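Local coordinates for succinylglutamate desuccinylase/aspartoacylase (Shewanella frigidimarina, PDB 3LWU), which binds a zinc ion and is probably a hydrolase acting on ester bonds, at residues Leu189-Gly194 with Lys279-Tyr284; Phe214-Thr219 with Phe259-Ala264; Leu201-Pro204 with Ala210-Phe213; Tyr206-Ala211 with Thr219-Asn224; Ala180-Ala185 with Glu232-Pro237. All blocks are in the same frame, centred on the assembly; numbering follows the deposited sequence.

Contact 1: Leu189-Gly194 with Lys279-Tyr284. With ZN (zinc ion), chain C.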
# COMPACT_ATOMS: atom_id res chain seq x y z
N LEU A 189 14.15 26.22 10.16
CA LEU A 189 14.90 25.01 9.86
C LEU A 189 13.90 23.89 9.70
O LEU A 189 13.16 23.54 10.66
CB LEU A 189 15.89 24.66 10.96
CG LEU A 189 16.87 25.76 11.40
CD1 LEU A 189 17.65 25.28 12.64
CD2 LEU A 189 17.79 26.21 10.29
N ASP A 190 13.86 23.32 8.50
CA ASP A 190 13.03 22.15 8.19
C ASP A 190 13.94 20.96 8.13
O ASP A 190 14.80 20.89 7.27
CB ASP A 190 12.32 22.36 6.85
CG ASP A 190 11.21 21.37 6.59
OD1 ASP A 190 10.84 20.60 7.49
OD2 ASP A 190 10.69 21.37 5.43
N LEU A 191 13.78 20.04 9.06
CA LEU A 191 14.65 18.88 9.19
C LEU A 191 14.10 17.63 8.52
O LEU A 191 13.04 17.12 8.90
CB LEU A 191 14.87 18.57 10.67
CG LEU A 191 15.35 19.67 11.61
CD1 LEU A 191 15.69 19.09 12.92
CD2 LEU A 191 16.57 20.46 11.05
N HIS A 192 14.85 17.16 7.53
CA HIS A 192 14.52 16.03 6.71
C HIS A 192 15.66 14.99 6.75
O HIS A 192 16.66 15.18 7.41
CB HIS A 192 14.33 16.50 5.27
CG HIS A 192 13.05 17.24 5.03
ND1 HIS A 192 12.02 16.72 4.27
CD2 HIS A 192 12.65 18.49 5.40
CE1 HIS A 192 11.06 17.62 4.16
NE2 HIS A 192 11.40 18.69 4.86
N THR A 193 15.45 13.84 6.10
CA THR A 193 16.54 12.92 5.78
C THR A 193 16.39 12.53 4.32
O THR A 193 15.34 12.68 3.73
CB THR A 193 16.52 11.61 6.62
OG1 THR A 193 15.58 10.69 6.04
CG2 THR A 193 16.19 11.85 8.11
N GLY A 194 17.45 11.97 3.75
CA GLY A 194 17.36 11.35 2.44
C GLY A 194 17.02 9.91 2.65
O GLY A 194 16.66 9.52 3.76
N LYS A 279 24.72 20.14 17.59
CA LYS A 279 25.84 21.07 17.81
C LYS A 279 26.09 22.03 16.64
O LYS A 279 26.42 23.20 16.86
CB LYS A 279 27.12 20.29 18.12
CG LYS A 279 27.15 19.61 19.53
CD LYS A 279 28.37 18.72 19.69
CE LYS A 279 28.59 18.27 21.12
NZ LYS A 279 29.48 17.06 21.19
N GLY A 280 25.93 21.56 15.41
CA GLY A 280 26.06 22.43 14.22
C GLY A 280 24.95 23.46 14.13
O GLY A 280 25.20 24.64 13.85
N ILE A 281 23.72 23.03 14.40
CA ILE A 281 22.60 23.94 14.52
C ILE A 281 22.89 25.02 15.58
O ILE A 281 22.64 26.19 15.34
CB ILE A 281 21.24 23.23 14.82
CG1 ILE A 281 20.81 22.39 13.61
CG2 ILE A 281 20.17 24.28 15.18
CD1 ILE A 281 19.51 21.48 13.84
N LEU A 282 23.40 24.62 16.74
CA LEU A 282 23.74 25.59 17.79
C LEU A 282 24.83 26.55 17.36
O LEU A 282 24.83 27.71 17.76
CB LEU A 282 24.15 24.88 19.07
CG LEU A 282 22.97 24.37 19.89
CD1 LEU A 282 23.46 23.39 20.97
CD2 LEU A 282 22.22 25.53 20.58
N ALA A 283 25.77 26.07 16.55
CA ALA A 283 26.78 26.94 15.99
C ALA A 283 26.08 28.04 15.20
O ALA A 283 26.39 29.20 15.38
CB ALA A 283 27.77 26.17 15.12
N TYR A 284 25.12 27.69 14.36
CA TYR A 284 24.42 28.73 13.59
C TYR A 284 23.59 29.69 14.46
O TYR A 284 23.62 30.93 14.25
CB TYR A 284 23.55 28.13 12.46
CG TYR A 284 22.84 29.19 11.66
CD1 TYR A 284 23.55 30.06 10.84
CD2 TYR A 284 21.48 29.35 11.75
CE1 TYR A 284 22.91 31.04 10.12
CE2 TYR A 284 20.83 30.31 11.03
CZ TYR A 284 21.53 31.16 10.22
OH TYR A 284 20.86 32.15 9.52
ZN ZN C . 12.02 14.91 3.28
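Ile281, on helix 271-287, reaches across to Leu189 and Leu191 of strand 187-194. Its side chain forks at CB. The CG2 branch meets CD1 of Leu189 at 3.7 Å, the two side chains lying alongside and running opposite ways. The other branch runs through CG1 to CD1; with chi2 at 173° it is extended, which carries CD1 to 4.2 Å from CD2 of Leu191. Val72 of helix 68-80 also touches Ile281, so the isoleucine sits in the layer between the helices and the sheet. Along the strand the side chains alternate: Leu189 and Leu191 point to these helices, while Asp190 and His192 lie on the opposite face, so one face of the strand packs on helices and the other carries the metal site. There His192 ND1 binds zinc at 2.1 Å; His63 and Glu66 complete the protein ligands, in the HxxE...H pattern of M14-type metallohydrolases. On the far side of the imidazole, NE2 gives a weak hydrogen bond of 2.8 Å to Asp190 OD2, bent to 150° at the hydrogen. Asp190 thus stands in the second shell and probably helps set the ring's rotation; its OD1 is bonded in turn to Gln59 NE2.

Contact 2: Phe214-Thr219 with Phe259-Ala264; sequences FSIPYT and FTLELA
This is a wholly apolar, buried contact between the loop leading into strand 218-222 and one face of strand 257-263; it rests on Phe214 and Ile216 meeting Phe259 and Leu261. The two phenylalanines form a T-shaped (edge-to-face) pair, tilted rather than square, with ring planes at 62° and centroids 5.2 Å apart. Phe214 brings its edge: CE2 stands 4.0 Å above the Phe259 plane, over the ring centre, while CZ of Phe214 comes within 4.0 Å of CD2 of Phe259. In the alpha/beta core the side chains of 257-263 alternate, so that Phe259 and Leu261 look toward this loop and Thr260 and Glu262 touch His192 on the zinc side. Leu261 takes two partners. Its CG receives CD1 of Ile216 at 3.8 Å, the two side chains crossing at about a right angle, and its CD2 lies 4.2 Å from CD1 of Phe214. Ile216 reaches that far because its longer branch is extended, with CD1 trans to CA (chi2 178°). Tyr284 of helix 271-287 adds a third ring, meeting Phe214 and standing edge-to-face with Phe259. The backbone of the loop is tied separately, Phe214 O accepting a hydrogen bond from Arg302 NH2.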
# COMPACT_ATOMS: atom_id res chain seq x y z
N PHE A 214 26.66 25.02 9.96
CA PHE A 214 26.11 23.71 10.16
C PHE A 214 27.20 22.68 9.99
O PHE A 214 28.27 23.00 9.47
CB PHE A 214 24.95 23.46 9.19
CG PHE A 214 23.81 24.42 9.36
CD1 PHE A 214 22.92 24.27 10.39
CD2 PHE A 214 23.65 25.50 8.49
CE1 PHE A 214 21.85 25.16 10.56
CE2 PHE A 214 22.59 26.39 8.66
CZ PHE A 214 21.69 26.20 9.68
N SER A 215 26.95 21.46 10.49
CA SER A 215 27.96 20.39 10.43
C SER A 215 27.62 19.49 9.25
O SER A 215 27.33 18.32 9.40
CB SER A 215 27.96 19.60 11.74
OG SER A 215 28.29 20.43 12.84
N ILE A 216 27.59 20.09 8.06
CA ILE A 216 27.05 19.43 6.88
C ILE A 216 28.05 19.52 5.73
O ILE A 216 28.37 20.61 5.26
CB ILE A 216 25.67 20.00 6.51
CG1 ILE A 216 24.66 19.65 7.61
CG2 ILE A 216 25.17 19.37 5.18
CD1 ILE A 216 23.27 20.18 7.40
N PRO A 217 28.57 18.36 5.28
CA PRO A 217 29.62 18.43 4.27
C PRO A 217 29.18 18.96 2.91
O PRO A 217 29.97 19.63 2.24
CB PRO A 217 30.10 16.98 4.15
CG PRO A 217 29.64 16.33 5.41
CD PRO A 217 28.35 16.98 5.74
N TYR A 218 27.94 18.71 2.50
CA TYR A 218 27.51 19.09 1.17
C TYR A 218 26.26 19.95 1.19
O TYR A 218 25.23 19.57 1.74
CB TYR A 218 27.29 17.84 0.28
CG TYR A 218 28.53 17.02 0.14
CD1 TYR A 218 29.53 17.41 -0.73
CD2 TYR A 218 28.74 15.88 0.92
CE1 TYR A 218 30.70 16.70 -0.84
CE2 TYR A 218 29.96 15.16 0.82
CZ TYR A 218 30.91 15.58 -0.05
OH TYR A 218 32.10 14.91 -0.21
N THR A 219 26.37 21.10 0.53
CA THR A 219 25.30 22.08 0.40
C THR A 219 24.88 22.29 -1.07
O THR A 219 25.71 22.50 -1.95
CB THR A 219 25.77 23.46 0.91
OG1 THR A 219 26.14 23.34 2.29
CG2 THR A 219 24.69 24.52 0.76
N PHE A 259 16.33 27.10 5.78
CA PHE A 259 17.19 25.99 5.34
C PHE A 259 16.46 24.66 5.49
O PHE A 259 15.71 24.49 6.45
CB PHE A 259 18.45 25.88 6.21
CG PHE A 259 19.14 27.18 6.43
CD1 PHE A 259 20.11 27.63 5.54
CD2 PHE A 259 18.83 27.95 7.52
CE1 PHE A 259 20.72 28.82 5.73
CE2 PHE A 259 19.44 29.15 7.70
CZ PHE A 259 20.39 29.58 6.81
N THR A 260 16.69 23.73 4.56
CA THR A 260 16.24 22.33 4.70
C THR A 260 17.50 21.50 4.95
O THR A 260 18.43 21.47 4.11
CB THR A 260 15.50 21.84 3.45
OG1 THR A 260 14.34 22.66 3.22
CG2 THR A 260 15.07 20.35 3.50
N LEU A 261 17.55 20.87 6.12
CA LEU A 261 18.66 19.99 6.46
C LEU A 261 18.28 18.54 6.12
O LEU A 261 17.18 18.11 6.39
CB LEU A 261 18.97 20.08 7.95
CG LEU A 261 19.74 21.32 8.41
CD1 LEU A 261 19.00 22.58 8.05
CD2 LEU A 261 20.03 21.21 9.91
N GLU A 262 19.20 17.82 5.50
CA GLU A 262 18.98 16.41 5.16
C GLU A 262 19.95 15.57 6.00
O GLU A 262 21.12 15.44 5.68
CB GLU A 262 19.20 16.20 3.66
CG GLU A 262 18.38 17.14 2.78
CD GLU A 262 16.91 16.75 2.69
OE1 GLU A 262 16.57 15.55 2.89
OE2 GLU A 262 16.12 17.65 2.35
N LEU A 263 19.44 15.02 7.09
CA LEU A 263 20.24 14.41 8.14
C LEU A 263 20.45 12.90 7.92
O LEU A 263 19.97 12.06 8.69
CB LEU A 263 19.58 14.72 9.47
CG LEU A 263 19.38 16.24 9.74
CD1 LEU A 263 18.31 16.44 10.81
CD2 LEU A 263 20.65 16.95 10.07
N ALA A 264 21.22 12.57 6.88
CA ALA A 264 21.58 11.18 6.55
C ALA A 264 20.35 10.37 6.19
O ALA A 264 19.53 10.88 5.47
CB ALA A 264 22.45 10.51 7.64

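Contact 3: Leu201-Pro204 with Ala210-Phe213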
# COMPACT_ATOMS: atom_id res chain seq x y z
N LEU A 201 22.62 19.83 2.73
CA LEU A 201 21.81 20.99 3.08
C LEU A 201 21.27 21.71 1.84
O LEU A 201 21.93 21.80 0.84
CB LEU A 201 22.71 21.95 3.86
CG LEU A 201 22.31 23.39 4.19
CD1 LEU A 201 21.16 23.35 5.17
CD2 LEU A 201 23.47 24.14 4.78
N TYR A 202 20.06 22.22 1.91
CA TYR A 202 19.51 23.07 0.86
C TYR A 202 19.58 24.49 1.40
O TYR A 202 19.00 24.77 2.44
CB TYR A 202 18.07 22.72 0.60
CG TYR A 202 17.87 21.52 -0.28
CD1 TYR A 202 17.78 20.25 0.26
CD2 TYR A 202 17.75 21.65 -1.66
CE1 TYR A 202 17.57 19.15 -0.52
CE2 TYR A 202 17.54 20.53 -2.46
CZ TYR A 202 17.47 19.28 -1.87
OH TYR A 202 17.26 18.15 -2.62
N CYS A 203 20.28 25.36 0.69
CA CYS A 203 20.55 26.73 1.17
C CYS A 203 20.31 27.73 0.07
O CYS A 203 20.93 27.64 -0.98
CB CYS A 203 22.01 26.81 1.58
SG CYS A 203 22.57 28.34 2.34
N PRO A 204 19.42 28.71 0.28
CA PRO A 204 19.32 29.71 -0.78
C PRO A 204 20.61 30.50 -1.04
O PRO A 204 21.45 30.70 -0.15
CB PRO A 204 18.22 30.65 -0.28
CG PRO A 204 18.08 30.37 1.17
CD PRO A 204 18.43 28.94 1.35
N ALA A 210 25.73 31.22 5.57
CA ALA A 210 25.27 30.43 6.69
C ALA A 210 25.71 28.95 6.64
O ALA A 210 25.76 28.29 7.68
CB ALA A 210 23.75 30.52 6.79
N ALA A 211 25.98 28.42 5.44
CA ALA A 211 26.25 27.00 5.29
C ALA A 211 27.45 26.55 6.11
O ALA A 211 27.45 25.43 6.62
CB ALA A 211 26.43 26.59 3.81
N ARG A 212 28.43 27.41 6.31
CA ARG A 212 29.64 27.00 7.04
C ARG A 212 29.45 26.75 8.57
O ARG A 212 30.38 26.26 9.25
CB ARG A 212 30.81 27.98 6.77
CG ARG A 212 30.62 29.38 7.26
CD ARG A 212 31.89 30.22 7.11
NE ARG A 212 31.79 31.45 7.91
CZ ARG A 212 31.04 32.50 7.58
NH1 ARG A 212 30.35 32.50 6.43
NH2 ARG A 212 30.97 33.58 8.37
N PHE A 213 28.27 27.08 9.10
CA PHE A 213 28.02 26.93 10.53
C PHE A 213 27.42 25.59 10.89
O PHE A 213 27.66 25.08 11.98
CB PHE A 213 27.14 28.07 11.04
CG PHE A 213 27.84 29.41 11.00
CD1 PHE A 213 28.68 29.79 12.02
CD2 PHE A 213 27.70 30.24 9.90
CE1 PHE A 213 29.35 30.99 11.98
CE2 PHE A 213 28.36 31.45 9.85
CZ PHE A 213 29.20 31.82 10.90
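Across this contact everything is apolar, and all of it falls on Ala211. Leu201 lays its CD2 methyl against the alanine, 4.0 Å from CB and equally near CA. Its CG lies trans to the backbone N, chi1 168°, and this swings the branched end off the strand toward the turn. Cys203, two residues on, points the same way and brings SG to 4.5 Å from the Ala211 CB, a looser touch with no polar character. Between them Tyr202 faces the other side of the sheet, the ordinary alternation of a strand. The connection that follows strand 196-204 folds back beneath it here, before the chain enters the parallel neighbour 218-222; Leu201 also touches Phe214, Ile216, Phe259 and Leu261, so Ala211 borders a larger oily layer. No hydrogen bond crosses between the segments. Within 210-213, Phe213 N donates to Ala210 O at 3.1 Å, and that same carbonyl oxygen lies in plane at the edge of the Phe213 ring. The strand's own backbone bonds go to its neighbours: Leu201 pairs with Tyr218 and Leu220, Cys203 with Leu220 and Ile222, and Tyr202 with Thr260 of the antiparallel strand 257-263.

Contact 4: Tyr206-Ala211 with Thr219-Asn224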
# COMPACT_ATOMS: atom_id res chain seq x y z
N TYR A 206 21.29 33.58 -1.51
CA TYR A 206 21.56 34.77 -0.71
C TYR A 206 22.15 34.48 0.66
O TYR A 206 22.66 35.39 1.30
CB TYR A 206 20.32 35.68 -0.56
CG TYR A 206 19.25 35.16 0.38
CD1 TYR A 206 19.31 35.39 1.77
CD2 TYR A 206 18.14 34.43 -0.11
CE1 TYR A 206 18.28 34.88 2.65
CE2 TYR A 206 17.12 33.95 0.73
CZ TYR A 206 17.18 34.16 2.09
OH TYR A 206 16.17 33.64 2.88
N ASP A 207 22.10 33.24 1.11
CA ASP A 207 22.47 32.89 2.48
C ASP A 207 23.55 31.82 2.53
O ASP A 207 23.68 31.11 3.50
CB ASP A 207 21.23 32.41 3.23
CG ASP A 207 21.16 32.94 4.66
OD1 ASP A 207 22.16 33.53 5.19
OD2 ASP A 207 20.07 32.80 5.25
N ILE A 208 24.35 31.75 1.48
CA ILE A 208 25.36 30.72 1.37
C ILE A 208 26.35 30.81 2.53
O ILE A 208 26.85 29.79 3.00
CB ILE A 208 26.07 30.78 -0.03
CG1 ILE A 208 26.87 29.51 -0.27
CG2 ILE A 208 26.94 32.06 -0.17
CD1 ILE A 208 26.03 28.16 -0.09
N ASP A 209 26.58 32.02 3.01
CA ASP A 209 27.40 32.31 4.21
C ASP A 209 27.03 31.44 5.41
O ASP A 209 27.87 31.01 6.21
CB ASP A 209 27.18 33.79 4.61
CG ASP A 209 27.90 34.18 5.88
OD1 ASP A 209 29.12 34.46 5.78
OD2 ASP A 209 27.27 34.22 6.97
N ALA A 210 25.73 31.22 5.57
CA ALA A 210 25.27 30.43 6.69
C ALA A 210 25.71 28.95 6.64
O ALA A 210 25.76 28.29 7.68
CB ALA A 210 23.75 30.52 6.79
N ALA A 211 25.98 28.42 5.44
CA ALA A 211 26.25 27.00 5.29
C ALA A 211 27.45 26.55 6.11
O ALA A 211 27.45 25.43 6.62
CB ALA A 211 26.43 26.59 3.81
N THR A 219 26.37 21.10 0.53
CA THR A 219 25.30 22.08 0.40
C THR A 219 24.88 22.29 -1.07
O THR A 219 25.71 22.50 -1.95
CB THR A 219 25.77 23.46 0.91
OG1 THR A 219 26.14 23.34 2.29
CG2 THR A 219 24.69 24.52 0.76
N LEU A 220 23.57 22.26 -1.30
CA LEU A 220 22.97 22.62 -2.57
C LEU A 220 22.51 24.09 -2.51
O LEU A 220 21.75 24.47 -1.63
CB LEU A 220 21.76 21.73 -2.85
CG LEU A 220 22.19 20.28 -3.07
CD1 LEU A 220 21.11 19.30 -2.69
CD2 LEU A 220 22.65 20.09 -4.48
N ILE A 221 22.98 24.89 -3.45
CA ILE A 221 22.69 26.31 -3.47
C ILE A 221 21.50 26.48 -4.35
O ILE A 221 21.58 26.23 -5.54
CB ILE A 221 23.88 27.13 -4.03
CG1 ILE A 221 25.16 26.78 -3.26
CG2 ILE A 221 23.58 28.59 -3.91
CD1 ILE A 221 26.44 27.42 -3.80
N ILE A 222 20.37 26.89 -3.78
CA ILE A 222 19.13 26.98 -4.52
C ILE A 222 18.78 28.44 -4.91
O ILE A 222 19.14 29.38 -4.21
CB ILE A 222 17.98 26.27 -3.78
CG1 ILE A 222 17.54 27.02 -2.53
CG2 ILE A 222 18.42 24.84 -3.37
CD1 ILE A 222 16.42 26.32 -1.74
N PRO A 223 18.11 28.63 -6.06
CA PRO A 223 17.70 29.97 -6.48
C PRO A 223 16.39 30.42 -5.81
O PRO A 223 15.84 29.72 -4.94
CB PRO A 223 17.49 29.80 -7.99
CG PRO A 223 16.93 28.40 -8.10
CD PRO A 223 17.65 27.60 -7.02
N ASN A 224 15.93 31.59 -6.23
CA ASN A 224 14.69 32.21 -5.79
C ASN A 224 13.52 31.67 -6.59
O ASN A 224 13.17 32.21 -7.62
CB ASN A 224 14.77 33.72 -6.02
CG ASN A 224 13.56 34.44 -5.47
OD1 ASN A 224 12.69 33.82 -4.81
ND2 ASN A 224 13.50 35.77 -5.69
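No flat group enters the meeting of Ile208 with Ile221 and Thr219; the planar side chains of these segments serve other neighbours. The Tyr206 ring makes an edge-to-face pair with Trp239 of helix 230-247, and its OH is hydrogen-bonded to Val256 O. The Asn224 side chain also touches Trp239, with a weak hydrogen bond from ND2 to Glu243 OE2. What joins the segments is aliphatic. CD1 of Ile208 lies 3.6 Å from CG1 of Ile221 and 3.8 Å from CD1 of Ile221, the two side chains crossing obliquely. The same methyl stands 4.0 Å from CG2 of Thr219, so the tip of Ile208 bridges two strand residues on one face. Its CG1 is trans to the backbone N (chi1 -166°) and the chain then bends at chi2, 53°, which brings CD1 down on the strand. Ala211 adds a second foothold: its CB is 3.6 Å from OG1 of Thr219, an ordinary van der Waals touch, the methyl being no polar donor. Leu388, near the C-terminus, packs on both Ile208 and Ala211. Two successive backbone bonds brace the loop, Ala210 N to Asp207 O and Ala211 N to Ile208 O, each 2.9 Å. Here is the connection between the parallel neighbours 196-204 and 218-222: a loop with helix-like backbone angles at 208-211 that lays aliphatic side chains on the second strand.

Contact 5: Ala180-Ala185 with Glu232-Pro237; sequences AMAHQA and EATFCP
A water molecule joins His183 to the carbonyl of Thr234: it donates to Thr234 O at 2.8 Å and lies 2.9 Å from His183 ND1, in the ring plane at the imidazole edge. The next atom round the ring, CE1, approaches Ala233 O to 3.4 Å, again at the edge and near the plane, so this side of the ring is turned to the carbonyls of the helix. On its other nitrogen, NE2 is hydrogen-bonded to Gln179 NE2, so both ring nitrogens have a partner, which probably limits the ring's rotation. His127 meets the ring as well. Ala182 to Ala185 form a type I beta turn, closed by Ala185 N to Ala182 O at 3.1 Å, and this part of the chain abuts helix 230-247. Both sides rest on strand 187-194 through Val188, which Ala182 and Thr234 touch together; they cover the face of that strand to which the zinc ligand His192 also points. Directly between them, CB of Ala182 sits 3.9 Å from OG1 of Thr234. With chi1 at -76° that hydroxyl is turned back along its own helix to a hydrogen bond with Met230 O, so it offers Ala182 plain van der Waals contact. Arg151 of helix 143-160 hydrogen-bonds to the carbonyls of His183 and Ala185.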
# COMPACT_ATOMS: atom_id res chain seq x y z
N ALA A 180 2.07 28.76 8.97
CA ALA A 180 1.60 29.88 9.80
C ALA A 180 2.54 30.10 10.97
O ALA A 180 2.86 31.24 11.29
CB ALA A 180 0.20 29.63 10.32
N MSE A 181 3.02 29.02 11.58
CA MSE A 181 4.04 29.13 12.64
C MSE A 181 5.41 29.54 12.08
O MSE A 181 6.08 30.41 12.65
CB MSE A 181 4.16 27.83 13.42
CG MSE A 181 2.99 27.54 14.32
SE MSE A 181 3.27 25.85 15.31
CE MSE A 181 3.11 24.65 13.78
N ALA A 182 5.82 28.94 10.96
CA ALA A 182 7.14 29.23 10.37
C ALA A 182 7.27 30.71 10.00
O ALA A 182 8.33 31.33 10.18
CB ALA A 182 7.39 28.34 9.13
N HIS A 183 6.17 31.29 9.53
CA HIS A 183 6.16 32.70 9.12
C HIS A 183 6.45 33.68 10.28
O HIS A 183 6.88 34.79 10.03
CB HIS A 183 4.83 33.07 8.45
CG HIS A 183 4.76 32.74 6.99
ND1 HIS A 183 5.79 32.99 6.11
CD2 HIS A 183 3.76 32.20 6.24
CE1 HIS A 183 5.44 32.60 4.89
NE2 HIS A 183 4.20 32.13 4.94
N GLN A 184 6.19 33.26 11.51
CA GLN A 184 6.40 34.07 12.67
C GLN A 184 7.87 34.20 13.00
O GLN A 184 8.23 35.12 13.71
CB GLN A 184 5.70 33.48 13.92
CG GLN A 184 4.16 33.57 13.95
CD GLN A 184 3.63 35.01 14.13
OE1 GLN A 184 4.40 35.99 14.19
NE2 GLN A 184 2.31 35.13 14.20
N ALA A 185 8.72 33.30 12.49
CA ALA A 185 10.12 33.21 12.89
C ALA A 185 11.09 33.95 11.93
O ALA A 185 10.80 34.12 10.76
CB ALA A 185 10.53 31.79 13.03
N GLU A 232 11.19 27.29 0.65
CA GLU A 232 10.76 28.26 -0.38
C GLU A 232 9.53 29.08 0.01
O GLU A 232 9.47 30.28 -0.24
CB GLU A 232 10.44 27.53 -1.69
CG GLU A 232 11.62 26.71 -2.22
CD GLU A 232 11.24 25.42 -2.99
OE1 GLU A 232 10.04 25.02 -3.06
OE2 GLU A 232 12.19 24.81 -3.52
N ALA A 233 8.54 28.42 0.62
CA ALA A 233 7.34 29.13 1.09
C ALA A 233 7.69 30.23 2.12
O ALA A 233 7.03 31.27 2.19
CB ALA A 233 6.36 28.14 1.69
N THR A 234 8.73 29.97 2.88
CA THR A 234 9.22 30.82 3.95
C THR A 234 10.08 31.97 3.43
O THR A 234 9.85 33.11 3.83
CB THR A 234 10.02 29.96 4.94
OG1 THR A 234 9.10 29.21 5.72
CG2 THR A 234 10.81 30.76 5.83
N PHE A 235 11.05 31.68 2.55
CA PHE A 235 12.00 32.71 2.08
C PHE A 235 11.61 33.47 0.83
O PHE A 235 12.00 34.62 0.68
CB PHE A 235 13.46 32.18 1.93
CG PHE A 235 13.70 31.11 0.81
CD1 PHE A 235 13.80 31.48 -0.55
CD2 PHE A 235 13.98 29.78 1.15
CE1 PHE A 235 14.09 30.52 -1.55
CE2 PHE A 235 14.28 28.79 0.14
CZ PHE A 235 14.33 29.17 -1.20
N CYS A 236 10.85 32.86 -0.08
CA CYS A 236 10.55 33.51 -1.35
C CYS A 236 9.91 34.87 -1.20
O CYS A 236 10.37 35.83 -1.82
CB CYS A 236 9.70 32.64 -2.27
SG CYS A 236 10.68 31.35 -3.12
N PRO A 237 8.85 34.98 -0.39
CA PRO A 237 8.22 36.31 -0.29
C PRO A 237 9.19 37.35 0.21
O PRO A 237 9.14 38.51 -0.27
CB PRO A 237 7.10 36.09 0.74
CG PRO A 237 6.89 34.61 0.77
CD PRO A 237 8.24 34.03 0.54
O HOH W 1 8.57 33.88 6.14

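Overall arrangement
All five contacts are largely buried, but they lie on two faces of one alpha/beta core. Contacts 1 to 4 share the face away from the zinc: contacts 1 and 2 are the deepest, about 9 Å from the chain centre to the centre of each, and are joined by backbone bonds between strands 187-194 and 257-263. Contacts 3 and 4 share Ala210 and Ala211, and contact 4 alone has a partly exposed touching residue, Ile208. Contact 2 differs in using aromatic rings, where 1, 3 and 4 rely on aliphatic groups and small side chains. Contact 5 packs a turn near helix 170-182 against the early turns of helix 230-247 on the other face, and there a water bridges the segments.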